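Local coordinates for phage tail sheath protein (Desulfitobacterium hafniense, PDB 3HXL) that probably assembles into the contractile sheath around the tail tube of a myovirus-type phage, at residues A[131-136]-A[145-150]; A[119-124]-A[165-170]; A[417-422]-A[430-435]. All coordinates share one frame; numbering follows the deposited sequence.

In the fold
Contacts 1 and 2 lie side by side in one antiparallel four-stranded sheet of the beta-sandwich region, their centres about 7 Å apart. Strand 131-137 pairs with strand 140-147 on one side (contact 1) and with strand 117-123 on the other, and 117-123 in turn receives 170-174 at contact 2. Along the chain contact 1 is nested inside the loop that contact 2 closes. Contact 3 comes later, in the three-stranded sheet of the C-terminal domain, on the opposite side of the chain's centre; its centre is about 69 Å from that of contact 1. The three contacts thus mark two distant parts of an elongated sheath subunit, each with its own sheet.

Contact 1: A[131-136]-A[145-150]; sequences FDVSTL and QTVSDI
F131 and V133 share one face of the sheet with V147 and Q145, the closely packed side of the contact. CG2 of V133 comes within 4.2 Å of CG2 of V147, and both valines are buried; V133 also touches F161 of strand 159-162, while V147 meets L167 from the loop that follows that strand. The F131 ring turns its edge to the carbonyls of V147 and S148, CE1 3.8 Å from S148 O, and also packs on I121 and L167. Strands 131-137 and 140-147 form a beta hairpin at one side of the four-stranded antiparallel sheet, and the pairs F131–V147 and V133–Q145 are its hydrogen-bonded rungs. F131 N reaches V147 O at 2.8 Å, nearly straight at 168°, and V133 N meets Q145 O at 2.8 Å. D132 and T146, the non-hydrogen-bonded pair between them, point side by side to the other, more open face. With OG1 of T146 beside its own backbone N (chi1 -60°), the hydroxyl donates to OD1 of D132 at 2.7 Å, arriving nearly in line with the carboxylate C–O bond. N124 ND2 also binds that oxygen, so two donors grip it on a face where T146 is exposed to solvent.

Contact 2: A[119-124]-A[165-170]; sequences LVIQEN and GALTET
I121 and T170 form a single antiparallel hydrogen-bonded pair, T170 N to I121 O at 2.8 Å and I121 N to T170 O at 3.1 Å, each donor lying in the carbonyl plane on a lone pair, while the chain of 167-170 runs at 109° to strand 119-123. CG2 of I121 sits 3.3 Å from the carbonyl O of T168, its CD1 also lies near T168 O, with CD2 of L167 farther off at 4.4 Å, and its CB is 3.7 Å from CG2 of T170. That methyl lies between the backbone N and carbonyl carbon of T170 (OG1 anti to N, chi1 176°), which lays it against I121. L103 of strand 103-107 and F131 touch both I121 and L167. Toward solvent, E169, its chain extended beyond CG, reaches obliquely to E123 N, its OE2 accepting at 2.7 Å, close to straight; the N-H comes from the anti side and stands 33° out of the carboxylate plane. E169 therefore adds a side-chain bond to the backbone just past the rung. Q122 bends back at chi2, bringing NE2 within 3.3 Å of T170 O for a weak bond, with another weak one to I121 O. The arrangement is that of a loop entering an edge strand: strand 170-174 begins here, beside 117-123, in the antiparallel sheet of the sheath protein's beta-sandwich domain.

Contact 3: A[417-422]-A[430-435]; sequences YIEAYA and KIYVRV
K430, just before the strand, lays NZ over the Y421 ring in a cation-pi contact, 4.1 Å from the centroid and 11° off the normal, and CE adds a CH-pi contact over the same face. I431 follows, hydrogen-bonded through its backbone to A422 in both directions, its side chain on the buried face against L350 of helix 344-364. At Y432, CG lies anti to the backbone N (chi1 171°), and the ring swings toward E419. Its OH donates to OE2 of E419 at 2.6 Å, on the anti lone pair, with carboxylate and ring planes almost perpendicular. V433 returns to the buried side, paired with A420 and with CG2 4.3 Å from CB of A422. R434 stretches out on the polar face: NH2 binds Y432 OH at 3.0 Å and makes a long salt bridge to E419 OE2, while NH1 is 3.5 Å from Y417 CD1, an atom that sits over one guanidinium face. V435 ends the run, CB 3.7 Å from CB of I418, with F357 and F361 beyond. The hairpin is thus two-faced, aliphatic toward helices 344-364 and 373-392, charged and aromatic on the other face, where R434 and Y432 would probably stabilise E419 as a carboxylate.

Contact 1: A[131-136]-A[145-150]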
ATOM      1  N   PHE A 131     -35.473  26.220 -13.154  1.00 25.29           N
ATOM      2  CA  PHE A 131     -34.150  26.339 -13.748  1.00 28.81           C
ATOM      3  C   PHE A 131     -33.470  24.979 -13.806  1.00 28.59           C
ATOM      4  O   PHE A 131     -33.711  24.120 -12.962  1.00 26.21           O
ATOM      5  CB  PHE A 131     -33.256  27.285 -12.934  1.00 27.27           C
ATOM      6  CG  PHE A 131     -33.797  28.677 -12.796  1.00 28.06           C
ATOM      7  CD1 PHE A 131     -34.844  28.950 -11.924  1.00 24.56           C
ATOM      8  CD2 PHE A 131     -33.237  29.726 -13.521  1.00 33.60           C
ATOM      9  CE1 PHE A 131     -35.329  30.246 -11.771  1.00 31.15           C
ATOM     10  CE2 PHE A 131     -33.715  31.029 -13.377  1.00 36.05           C
ATOM     11  CZ  PHE A 131     -34.762  31.288 -12.499  1.00 35.44           C
ATOM     12  N   ASP A 132     -32.628  24.789 -14.812  1.00 28.70           N
ATOM     13  CA  ASP A 132     -31.881  23.549 -14.941  1.00 29.37           C
ATOM     14  C   ASP A 132     -30.460  23.863 -14.497  1.00 27.52           C
ATOM     15  O   ASP A 132     -29.719  24.541 -15.211  1.00 33.20           O
ATOM     16  CB  ASP A 132     -31.879  23.048 -16.389  1.00 28.09           C
ATOM     17  CG  ASP A 132     -33.228  22.501 -16.822  1.00 31.03           C
ATOM     18  OD1 ASP A 132     -33.864  21.773 -16.032  1.00 32.87           O
ATOM     19  OD2 ASP A 132     -33.647  22.790 -17.961  1.00 43.07           O
ATOM     20  N   VAL A 133     -30.091  23.396 -13.307  1.00 26.28           N
ATOM     21  CA  VAL A 133     -28.753  23.637 -12.778  1.00 26.69           C
ATOM     22  C   VAL A 133     -27.881  22.420 -13.052  1.00 26.69           C
ATOM     23  O   VAL A 133     -28.082  21.347 -12.482  1.00 24.85           O
ATOM     24  CB  VAL A 133     -28.787  23.911 -11.257  1.00 28.36           C
ATOM     25  CG1 VAL A 133     -27.391  24.272 -10.759  1.00 23.53           C
ATOM     26  CG2 VAL A 133     -29.761  25.035 -10.961  1.00 23.25           C
ATOM     27  N   SER A 134     -26.912  22.594 -13.940  1.00 24.79           N
ATOM     28  CA  SER A 134     -26.033  21.498 -14.296  1.00 29.53           C
ATOM     29  C   SER A 134     -24.606  21.720 -13.820  1.00 28.47           C
ATOM     30  O   SER A 134     -24.108  22.849 -13.785  1.00 30.72           O
ATOM     31  CB  SER A 134     -26.065  21.288 -15.812  1.00 32.60           C
ATOM     32  OG  SER A 134     -27.369  20.925 -16.233  1.00 29.17           O
ATOM     33  N   THR A 135     -23.960  20.626 -13.436  1.00 30.94           N
ATOM     34  CA  THR A 135     -22.583  20.667 -12.974  1.00 28.77           C
ATOM     35  C   THR A 135     -21.737  19.991 -14.044  1.00 25.10           C
ATOM     36  O   THR A 135     -21.937  18.815 -14.360  1.00 26.06           O
ATOM     37  CB  THR A 135     -22.417  19.911 -11.635  1.00 29.73           C
ATOM     38  OG1 THR A 135     -23.312  20.464 -10.665  1.00 21.33           O
ATOM     39  CG2 THR A 135     -20.989  20.035 -11.122  1.00 28.82           C
ATOM     40  N   LEU A 136     -20.805  20.747 -14.614  1.00 27.16           N
ATOM     41  CA  LEU A 136     -19.931  20.224 -15.653  1.00 26.17           C
ATOM     42  C   LEU A 136     -18.512  20.035 -15.154  1.00 22.30           C
ATOM     43  O   LEU A 136     -17.997  20.840 -14.375  1.00 25.45           O
ATOM     44  CB  LEU A 136     -19.906  21.162 -16.863  1.00 23.70           C
ATOM     45  CG  LEU A 136     -21.060  21.090 -17.873  1.00 29.30           C
ATOM     46  CD1 LEU A 136     -22.385  21.344 -17.191  1.00 29.43           C
ATOM     47  CD2 LEU A 136     -20.812  22.110 -18.971  1.00 29.93           C
ATOM     48  N   GLN A 145     -30.014  19.218 -12.102  1.00 30.13           N
ATOM     49  CA  GLN A 145     -31.136  19.329 -11.184  1.00 27.68           C
ATOM     50  C   GLN A 145     -32.074  20.450 -11.622  1.00 30.26           C
ATOM     51  O   GLN A 145     -31.638  21.572 -11.885  1.00 31.74           O
ATOM     52  CB  GLN A 145     -30.626  19.610  -9.767  1.00 29.38           C
ATOM     53  CG  GLN A 145     -29.811  18.476  -9.160  1.00 26.32           C
ATOM     54  CD  GLN A 145     -29.305  18.808  -7.770  1.00 36.74           C
ATOM     55  OE1 GLN A 145     -30.066  19.271  -6.914  1.00 35.65           O
ATOM     56  NE2 GLN A 145     -28.019  18.563  -7.530  1.00 30.69           N
ATOM     57  N   THR A 146     -33.362  20.135 -11.707  1.00 27.96           N
ATOM     58  CA  THR A 146     -34.364  21.119 -12.095  1.00 25.35           C
ATOM     59  C   THR A 146     -35.043  21.582 -10.819  1.00 26.62           C
ATOM     60  O   THR A 146     -35.709  20.801 -10.142  1.00 26.87           O
ATOM     61  CB  THR A 146     -35.415  20.513 -13.043  1.00 30.79           C
ATOM     62  OG1 THR A 146     -34.764  20.032 -14.224  1.00 33.76           O
ATOM     63  CG2 THR A 146     -36.443  21.567 -13.441  1.00 35.40           C
ATOM     64  N   VAL A 147     -34.863  22.853 -10.484  1.00 28.27           N
ATOM     65  CA  VAL A 147     -35.444  23.386  -9.264  1.00 28.62           C
ATOM     66  C   VAL A 147     -36.108  24.736  -9.481  1.00 27.66           C
ATOM     67  O   VAL A 147     -35.995  25.334 -10.552  1.00 25.51           O
ATOM     68  CB  VAL A 147     -34.367  23.541  -8.179  1.00 32.84           C
ATOM     69  CG1 VAL A 147     -33.782  22.180  -7.832  1.00 31.16           C
ATOM     70  CG2 VAL A 147     -33.267  24.466  -8.676  1.00 29.63           C
ATOM     71  N   SER A 148     -36.801  25.207  -8.451  1.00 28.46           N
ATOM     72  CA  SER A 148     -37.484  26.492  -8.501  1.00 25.59           C
ATOM     73  C   SER A 148     -36.559  27.577  -7.965  1.00 26.27           C
ATOM     74  O   SER A 148     -36.545  28.700  -8.467  1.00 31.81           O
ATOM     75  CB  SER A 148     -38.755  26.445  -7.648  1.00 25.09           C
ATOM     76  OG  SER A 148     -39.670  25.481  -8.133  1.00 31.45           O
ATOM     77  N   ASP A 149     -35.785  27.227  -6.942  1.00 27.64           N
ATOM     78  CA  ASP A 149     -34.865  28.161  -6.311  1.00 25.87           C
ATOM     79  C   ASP A 149     -33.637  27.444  -5.750  1.00 29.20           C
ATOM     80  O   ASP A 149     -33.466  26.238  -5.941  1.00 28.26           O
ATOM     81  CB  ASP A 149     -35.581  28.904  -5.183  1.00 27.14           C
ATOM     82  CG  ASP A 149     -36.357  27.970  -4.274  1.00 34.95           C
ATOM     83  OD1 ASP A 149     -35.787  26.946  -3.841  1.00 37.52           O
ATOM     84  OD2 ASP A 149     -37.541  28.257  -3.989  1.00 38.53           O
ATOM     85  N   ILE A 150     -32.788  28.195  -5.053  1.00 26.83           N
ATOM     86  CA  ILE A 150     -31.575  27.641  -4.464  1.00 27.29           C
ATOM     87  C   ILE A 150     -31.880  26.574  -3.414  1.00 27.98           C
ATOM     88  O   ILE A 150     -31.176  25.569  -3.309  1.00 23.18           O
ATOM     89  CB  ILE A 150     -30.731  28.743  -3.798  1.00 26.33           C
ATOM     90  CG1 ILE A 150     -30.273  29.753  -4.849  1.00 20.68           C
ATOM     91  CG2 ILE A 150     -29.531  28.123  -3.090  1.00 29.65           C
ATOM     92  CD1 ILE A 150     -29.571  30.960  -4.271  1.00 21.23           C
TER

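Contact 2: A[119-124]-A[165-170]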
ATOM      1  N   LEU A 119     -20.299  25.696 -13.591  1.00 27.55           N
ATOM      2  CA  LEU A 119     -21.723  25.764 -13.287  1.00 26.72           C
ATOM      3  C   LEU A 119     -22.505  26.316 -14.474  1.00 28.85           C
ATOM      4  O   LEU A 119     -22.072  27.265 -15.127  1.00 28.67           O
ATOM      5  CB  LEU A 119     -21.957  26.662 -12.073  1.00 23.47           C
ATOM      6  CG  LEU A 119     -23.413  27.043 -11.798  1.00 31.26           C
ATOM      7  CD1 LEU A 119     -24.178  25.827 -11.311  1.00 32.33           C
ATOM      8  CD2 LEU A 119     -23.464  28.158 -10.765  1.00 30.63           C
ATOM      9  N   VAL A 120     -23.654  25.708 -14.743  1.00 28.37           N
ATOM     10  CA  VAL A 120     -24.529  26.135 -15.825  1.00 30.84           C
ATOM     11  C   VAL A 120     -25.957  26.217 -15.285  1.00 30.61           C
ATOM     12  O   VAL A 120     -26.485  25.238 -14.748  1.00 25.41           O
ATOM     13  CB  VAL A 120     -24.485  25.141 -17.013  1.00 32.59           C
ATOM     14  CG1 VAL A 120     -25.489  25.559 -18.087  1.00 33.38           C
ATOM     15  CG2 VAL A 120     -23.080  25.103 -17.606  1.00 29.08           C
ATOM     16  N   ILE A 121     -26.565  27.396 -15.413  1.00 28.29           N
ATOM     17  CA  ILE A 121     -27.931  27.632 -14.945  1.00 25.90           C
ATOM     18  C   ILE A 121     -28.746  28.223 -16.091  1.00 25.70           C
ATOM     19  O   ILE A 121     -28.504  29.347 -16.529  1.00 26.63           O
ATOM     20  CB  ILE A 121     -27.954  28.616 -13.744  1.00 24.73           C
ATOM     21  CG1 ILE A 121     -27.116  28.052 -12.594  1.00 28.10           C
ATOM     22  CG2 ILE A 121     -29.384  28.827 -13.264  1.00 27.48           C
ATOM     23  CD1 ILE A 121     -26.988  28.998 -11.414  1.00 34.79           C
ATOM     24  N   GLN A 122     -29.701  27.446 -16.582  1.00 27.58           N
ATOM     25  CA  GLN A 122     -30.544  27.875 -17.683  1.00 33.91           C
ATOM     26  C   GLN A 122     -32.011  27.642 -17.355  1.00 35.26           C
ATOM     27  O   GLN A 122     -32.373  26.636 -16.740  1.00 30.80           O
ATOM     28  CB  GLN A 122     -30.164  27.109 -18.957  1.00 35.54           C
ATOM     29  CG  GLN A 122     -28.747  27.386 -19.443  1.00 47.18           C
ATOM     30  CD  GLN A 122     -28.619  28.726 -20.148  1.00 49.93           C
ATOM     31  OE1 GLN A 122     -29.110  28.898 -21.264  1.00 55.25           O
ATOM     32  NE2 GLN A 122     -27.965  29.685 -19.495  1.00 39.80           N
ATOM     33  N   GLU A 123     -32.853  28.589 -17.757  1.00 39.37           N
ATOM     34  CA  GLU A 123     -34.281  28.476 -17.519  1.00 33.57           C
ATOM     35  C   GLU A 123     -34.759  27.187 -18.177  1.00 30.05           C
ATOM     36  O   GLU A 123     -34.353  26.868 -19.296  1.00 29.28           O
ATOM     37  CB  GLU A 123     -35.000  29.682 -18.125  1.00 38.09           C
ATOM     38  CG  GLU A 123     -36.514  29.619 -18.065  1.00 44.37           C
ATOM     39  CD  GLU A 123     -37.157  30.810 -18.749  1.00 40.03           C
ATOM     40  OE1 GLU A 123     -36.956  31.947 -18.271  1.00 42.93           O
ATOM     41  OE2 GLU A 123     -37.854  30.608 -19.765  1.00 43.21           O
ATOM     42  N   ASN A 124     -35.603  26.442 -17.473  1.00 31.78           N
ATOM     43  CA  ASN A 124     -36.132  25.188 -17.991  1.00 33.26           C
ATOM     44  C   ASN A 124     -37.038  25.475 -19.186  1.00 43.20           C
ATOM     45  O   ASN A 124     -37.829  26.417 -19.162  1.00 42.29           O
ATOM     46  CB  ASN A 124     -36.904  24.459 -16.887  1.00 34.83           C
ATOM     47  CG  ASN A 124     -37.489  23.143 -17.351  1.00 38.36           C
ATOM     48  OD1 ASN A 124     -38.507  23.109 -18.046  1.00 38.26           O
ATOM     49  ND2 ASN A 124     -36.841  22.045 -16.974  1.00 44.09           N
ATOM     50  N   GLY A 165     -32.435  32.446  -1.543  1.00 29.66           N
ATOM     51  CA  GLY A 165     -33.182  33.267  -2.475  1.00 29.36           C
ATOM     52  C   GLY A 165     -33.346  32.673  -3.860  1.00 30.99           C
ATOM     53  O   GLY A 165     -33.321  31.456  -4.040  1.00 30.21           O
ATOM     54  N   ALA A 166     -33.498  33.546  -4.849  1.00 31.54           N
ATOM     55  CA  ALA A 166     -33.702  33.123  -6.224  1.00 24.92           C
ATOM     56  C   ALA A 166     -32.427  32.892  -7.014  1.00 26.36           C
ATOM     57  O   ALA A 166     -31.377  33.476  -6.738  1.00 20.68           O
ATOM     58  CB  ALA A 166     -34.572  34.139  -6.947  1.00 25.63           C
ATOM     59  N   LEU A 167     -32.545  32.038  -8.022  1.00 23.03           N
ATOM     60  CA  LEU A 167     -31.433  31.709  -8.891  1.00 23.05           C
ATOM     61  C   LEU A 167     -31.346  32.696 -10.048  1.00 30.97           C
ATOM     62  O   LEU A 167     -32.325  33.364 -10.391  1.00 26.58           O
ATOM     63  CB  LEU A 167     -31.606  30.295  -9.445  1.00 24.43           C
ATOM     64  CG  LEU A 167     -31.438  29.132  -8.459  1.00 29.96           C
ATOM     65  CD1 LEU A 167     -32.122  27.888  -9.012  1.00 29.16           C
ATOM     66  CD2 LEU A 167     -29.954  28.874  -8.212  1.00 31.26           C
ATOM     67  N   THR A 168     -30.157  32.773 -10.635  1.00 25.21           N
ATOM     68  CA  THR A 168     -29.867  33.638 -11.772  1.00 29.18           C
ATOM     69  C   THR A 168     -29.193  32.771 -12.831  1.00 32.77           C
ATOM     70  O   THR A 168     -28.373  31.915 -12.504  1.00 33.84           O
ATOM     71  CB  THR A 168     -28.899  34.780 -11.383  1.00 33.14           C
ATOM     72  OG1 THR A 168     -29.591  35.744 -10.580  1.00 43.84           O
ATOM     73  CG2 THR A 168     -28.340  35.459 -12.626  1.00 43.21           C
ATOM     74  N   GLU A 169     -29.532  32.992 -14.096  1.00 32.13           N
ATOM     75  CA  GLU A 169     -28.953  32.210 -15.185  1.00 34.17           C
ATOM     76  C   GLU A 169     -27.473  32.481 -15.427  1.00 31.42           C
ATOM     77  O   GLU A 169     -26.928  33.492 -14.990  1.00 34.74           O
ATOM     78  CB  GLU A 169     -29.705  32.470 -16.491  1.00 30.84           C
ATOM     79  CG  GLU A 169     -31.055  31.787 -16.601  1.00 40.87           C
ATOM     80  CD  GLU A 169     -31.660  31.941 -17.986  1.00 48.45           C
ATOM     81  OE1 GLU A 169     -31.932  33.090 -18.393  1.00 52.40           O
ATOM     82  OE2 GLU A 169     -31.854  30.912 -18.669  1.00 45.55           O
ATOM     83  N   THR A 170     -26.831  31.556 -16.130  1.00 30.74           N
ATOM     84  CA  THR A 170     -25.427  31.684 -16.492  1.00 31.42           C
ATOM     85  C   THR A 170     -25.108  30.651 -17.558  1.00 30.30           C
ATOM     86  O   THR A 170     -25.447  29.476 -17.418  1.00 33.14           O
ATOM     87  CB  THR A 170     -24.475  31.485 -15.278  1.00 38.89           C
ATOM     88  OG1 THR A 170     -23.116  31.527 -15.732  1.00 27.05           O
ATOM     89  CG2 THR A 170     -24.732  30.153 -14.587  1.00 33.39           C
TER

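Contact 3: A[417-422]-A[430-435]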
ATOM      1  N   TYR A 417       8.531 -21.401  25.535  1.00 24.98           N
ATOM      2  CA  TYR A 417       9.559 -21.141  24.543  1.00 24.19           C
ATOM      3  C   TYR A 417       9.513 -22.172  23.423  1.00 26.84           C
ATOM      4  O   TYR A 417       9.452 -23.377  23.671  1.00 28.58           O
ATOM      5  CB  TYR A 417      10.938 -21.140  25.208  1.00 29.77           C
ATOM      6  CG  TYR A 417      11.211 -19.900  26.032  1.00 45.68           C
ATOM      7  CD1 TYR A 417      11.638 -18.716  25.425  1.00 46.46           C
ATOM      8  CD2 TYR A 417      11.014 -19.896  27.416  1.00 49.89           C
ATOM      9  CE1 TYR A 417      11.862 -17.559  26.172  1.00 49.43           C
ATOM     10  CE2 TYR A 417      11.234 -18.740  28.174  1.00 51.55           C
ATOM     11  CZ  TYR A 417      11.657 -17.577  27.543  1.00 52.31           C
ATOM     12  OH  TYR A 417      11.870 -16.430  28.276  1.00 55.30           O
ATOM     13  N   ILE A 418       9.536 -21.686  22.188  1.00 22.33           N
ATOM     14  CA  ILE A 418       9.504 -22.559  21.025  1.00 28.15           C
ATOM     15  C   ILE A 418      10.747 -22.329  20.181  1.00 26.04           C
ATOM     16  O   ILE A 418      11.071 -21.194  19.841  1.00 27.09           O
ATOM     17  CB  ILE A 418       8.277 -22.277  20.156  1.00 26.82           C
ATOM     18  CG1 ILE A 418       7.015 -22.324  21.017  1.00 33.06           C
ATOM     19  CG2 ILE A 418       8.199 -23.293  19.023  1.00 34.10           C
ATOM     20  CD1 ILE A 418       5.768 -21.927  20.275  1.00 35.08           C
ATOM     21  N   GLU A 419      11.448 -23.409  19.857  1.00 27.38           N
ATOM     22  CA  GLU A 419      12.650 -23.323  19.036  1.00 27.15           C
ATOM     23  C   GLU A 419      12.447 -24.159  17.778  1.00 29.30           C
ATOM     24  O   GLU A 419      11.984 -25.295  17.848  1.00 22.53           O
ATOM     25  CB  GLU A 419      13.868 -23.842  19.807  1.00 31.17           C
ATOM     26  CG  GLU A 419      14.324 -22.949  20.956  1.00 37.37           C
ATOM     27  CD  GLU A 419      15.636 -23.414  21.569  1.00 37.46           C
ATOM     28  OE1 GLU A 419      15.673 -24.528  22.130  1.00 46.68           O
ATOM     29  OE2 GLU A 419      16.632 -22.667  21.483  1.00 38.97           O
ATOM     30  N   ALA A 420      12.792 -23.595  16.625  1.00 23.25           N
ATOM     31  CA  ALA A 420      12.631 -24.316  15.371  1.00 20.98           C
ATOM     32  C   ALA A 420      13.686 -23.928  14.347  1.00 22.11           C
ATOM     33  O   ALA A 420      14.367 -22.912  14.486  1.00 20.83           O
ATOM     34  CB  ALA A 420      11.248 -24.049  14.799  1.00 19.14           C
ATOM     35  N   TYR A 421      13.817 -24.758  13.322  1.00 23.44           N
ATOM     36  CA  TYR A 421      14.739 -24.484  12.233  1.00 21.07           C
ATOM     37  C   TYR A 421      13.925 -24.440  10.965  1.00 24.24           C
ATOM     38  O   TYR A 421      13.181 -25.370  10.661  1.00 26.11           O
ATOM     39  CB  TYR A 421      15.810 -25.565  12.113  1.00 29.86           C
ATOM     40  CG  TYR A 421      16.943 -25.383  13.083  1.00 35.48           C
ATOM     41  CD1 TYR A 421      17.669 -24.191  13.121  1.00 28.17           C
ATOM     42  CD2 TYR A 421      17.292 -26.400  13.972  1.00 38.47           C
ATOM     43  CE1 TYR A 421      18.712 -24.016  14.020  1.00 40.66           C
ATOM     44  CE2 TYR A 421      18.333 -26.235  14.876  1.00 43.56           C
ATOM     45  CZ  TYR A 421      19.038 -25.041  14.894  1.00 42.28           C
ATOM     46  OH  TYR A 421      20.069 -24.875  15.786  1.00 43.20           O
ATOM     47  N   ALA A 422      14.051 -23.336  10.240  1.00 28.78           N
ATOM     48  CA  ALA A 422      13.336 -23.159   8.987  1.00 27.12           C
ATOM     49  C   ALA A 422      14.377 -22.944   7.906  1.00 29.89           C
ATOM     50  O   ALA A 422      15.311 -22.160   8.080  1.00 29.63           O
ATOM     51  CB  ALA A 422      12.415 -21.959   9.073  1.00 31.37           C
ATOM     52  N   LYS A 430      20.173 -22.884   7.115  1.00 30.56           N
ATOM     53  CA  LYS A 430      18.991 -22.945   7.974  1.00 32.88           C
ATOM     54  C   LYS A 430      18.864 -21.685   8.817  1.00 26.50           C
ATOM     55  O   LYS A 430      19.860 -21.034   9.125  1.00 30.44           O
ATOM     56  CB  LYS A 430      19.074 -24.151   8.918  1.00 35.37           C
ATOM     57  CG  LYS A 430      19.868 -25.332   8.380  1.00 53.81           C
ATOM     58  CD  LYS A 430      19.832 -26.529   9.331  1.00 55.36           C
ATOM     59  CE  LYS A 430      20.456 -26.218  10.688  1.00 52.14           C
ATOM     60  NZ  LYS A 430      20.424 -27.412  11.578  1.00 50.62           N
ATOM     61  N   ILE A 431      17.637 -21.346   9.197  1.00 25.90           N
ATOM     62  CA  ILE A 431      17.409 -20.172  10.027  1.00 21.82           C
ATOM     63  C   ILE A 431      16.786 -20.594  11.355  1.00 24.80           C
ATOM     64  O   ILE A 431      15.832 -21.370  11.386  1.00 19.51           O
ATOM     65  CB  ILE A 431      16.489 -19.155   9.323  1.00 23.36           C
ATOM     66  CG1 ILE A 431      17.207 -18.580   8.095  1.00 22.79           C
ATOM     67  CG2 ILE A 431      16.109 -18.032  10.290  1.00 18.09           C
ATOM     68  CD1 ILE A 431      16.366 -17.640   7.269  1.00 29.99           C
ATOM     69  N   TYR A 432      17.356 -20.087  12.445  1.00 19.64           N
ATOM     70  CA  TYR A 432      16.885 -20.377  13.795  1.00 23.24           C
ATOM     71  C   TYR A 432      15.711 -19.465  14.131  1.00 22.18           C
ATOM     72  O   TYR A 432      15.777 -18.252  13.936  1.00 23.31           O
ATOM     73  CB  TYR A 432      18.022 -20.155  14.799  1.00 25.18           C
ATOM     74  CG  TYR A 432      17.605 -20.218  16.252  1.00 29.54           C
ATOM     75  CD1 TYR A 432      17.189 -21.417  16.833  1.00 27.27           C
ATOM     76  CD2 TYR A 432      17.622 -19.071  17.046  1.00 33.18           C
ATOM     77  CE1 TYR A 432      16.797 -21.467  18.174  1.00 35.19           C
ATOM     78  CE2 TYR A 432      17.233 -19.108  18.382  1.00 33.97           C
ATOM     79  CZ  TYR A 432      16.822 -20.307  18.941  1.00 39.99           C
ATOM     80  OH  TYR A 432      16.435 -20.337  20.262  1.00 36.32           O
ATOM     81  N   VAL A 433      14.636 -20.061  14.631  1.00 20.65           N
ATOM     82  CA  VAL A 433      13.433 -19.319  14.992  1.00 15.48           C
ATOM     83  C   VAL A 433      13.141 -19.548  16.468  1.00 21.20           C
ATOM     84  O   VAL A 433      12.954 -20.687  16.901  1.00 20.63           O
ATOM     85  CB  VAL A 433      12.219 -19.799  14.170  1.00 18.29           C
ATOM     86  CG1 VAL A 433      10.975 -19.012  14.559  1.00 17.35           C
ATOM     87  CG2 VAL A 433      12.507 -19.652  12.694  1.00 17.03           C
ATOM     88  N   ARG A 434      13.111 -18.468  17.237  1.00 18.44           N
ATOM     89  CA  ARG A 434      12.844 -18.562  18.665  1.00 22.36           C
ATOM     90  C   ARG A 434      11.572 -17.799  18.993  1.00 23.68           C
ATOM     91  O   ARG A 434      11.463 -16.605  18.706  1.00 27.30           O
ATOM     92  CB  ARG A 434      14.015 -17.979  19.462  1.00 26.18           C
ATOM     93  CG  ARG A 434      13.834 -18.028  20.971  1.00 37.87           C
ATOM     94  CD  ARG A 434      14.905 -17.199  21.677  1.00 43.52           C
ATOM     95  NE  ARG A 434      14.879 -17.378  23.126  1.00 45.87           N
ATOM     96  CZ  ARG A 434      15.204 -18.509  23.744  1.00 52.56           C
ATOM     97  NH1 ARG A 434      15.150 -18.583  25.069  1.00 41.65           N
ATOM     98  NH2 ARG A 434      15.588 -19.564  23.041  1.00 55.50           N
ATOM     99  N   VAL A 435      10.609 -18.498  19.586  1.00 18.43           N
ATOM    100  CA  VAL A 435       9.341 -17.890  19.963  1.00 22.32           C
ATOM    101  C   VAL A 435       9.185 -17.876  21.475  1.00 31.13           C
ATOM    102  O   VAL A 435       9.346 -18.902  22.138  1.00 26.27           O
ATOM    103  CB  VAL A 435       8.133 -18.656  19.374  1.00 29.72           C
ATOM    104  CG1 VAL A 435       6.842 -17.913  19.702  1.00 33.18           C
ATOM    105  CG2 VAL A 435       8.291 -18.818  17.877  1.00 24.08           C
TER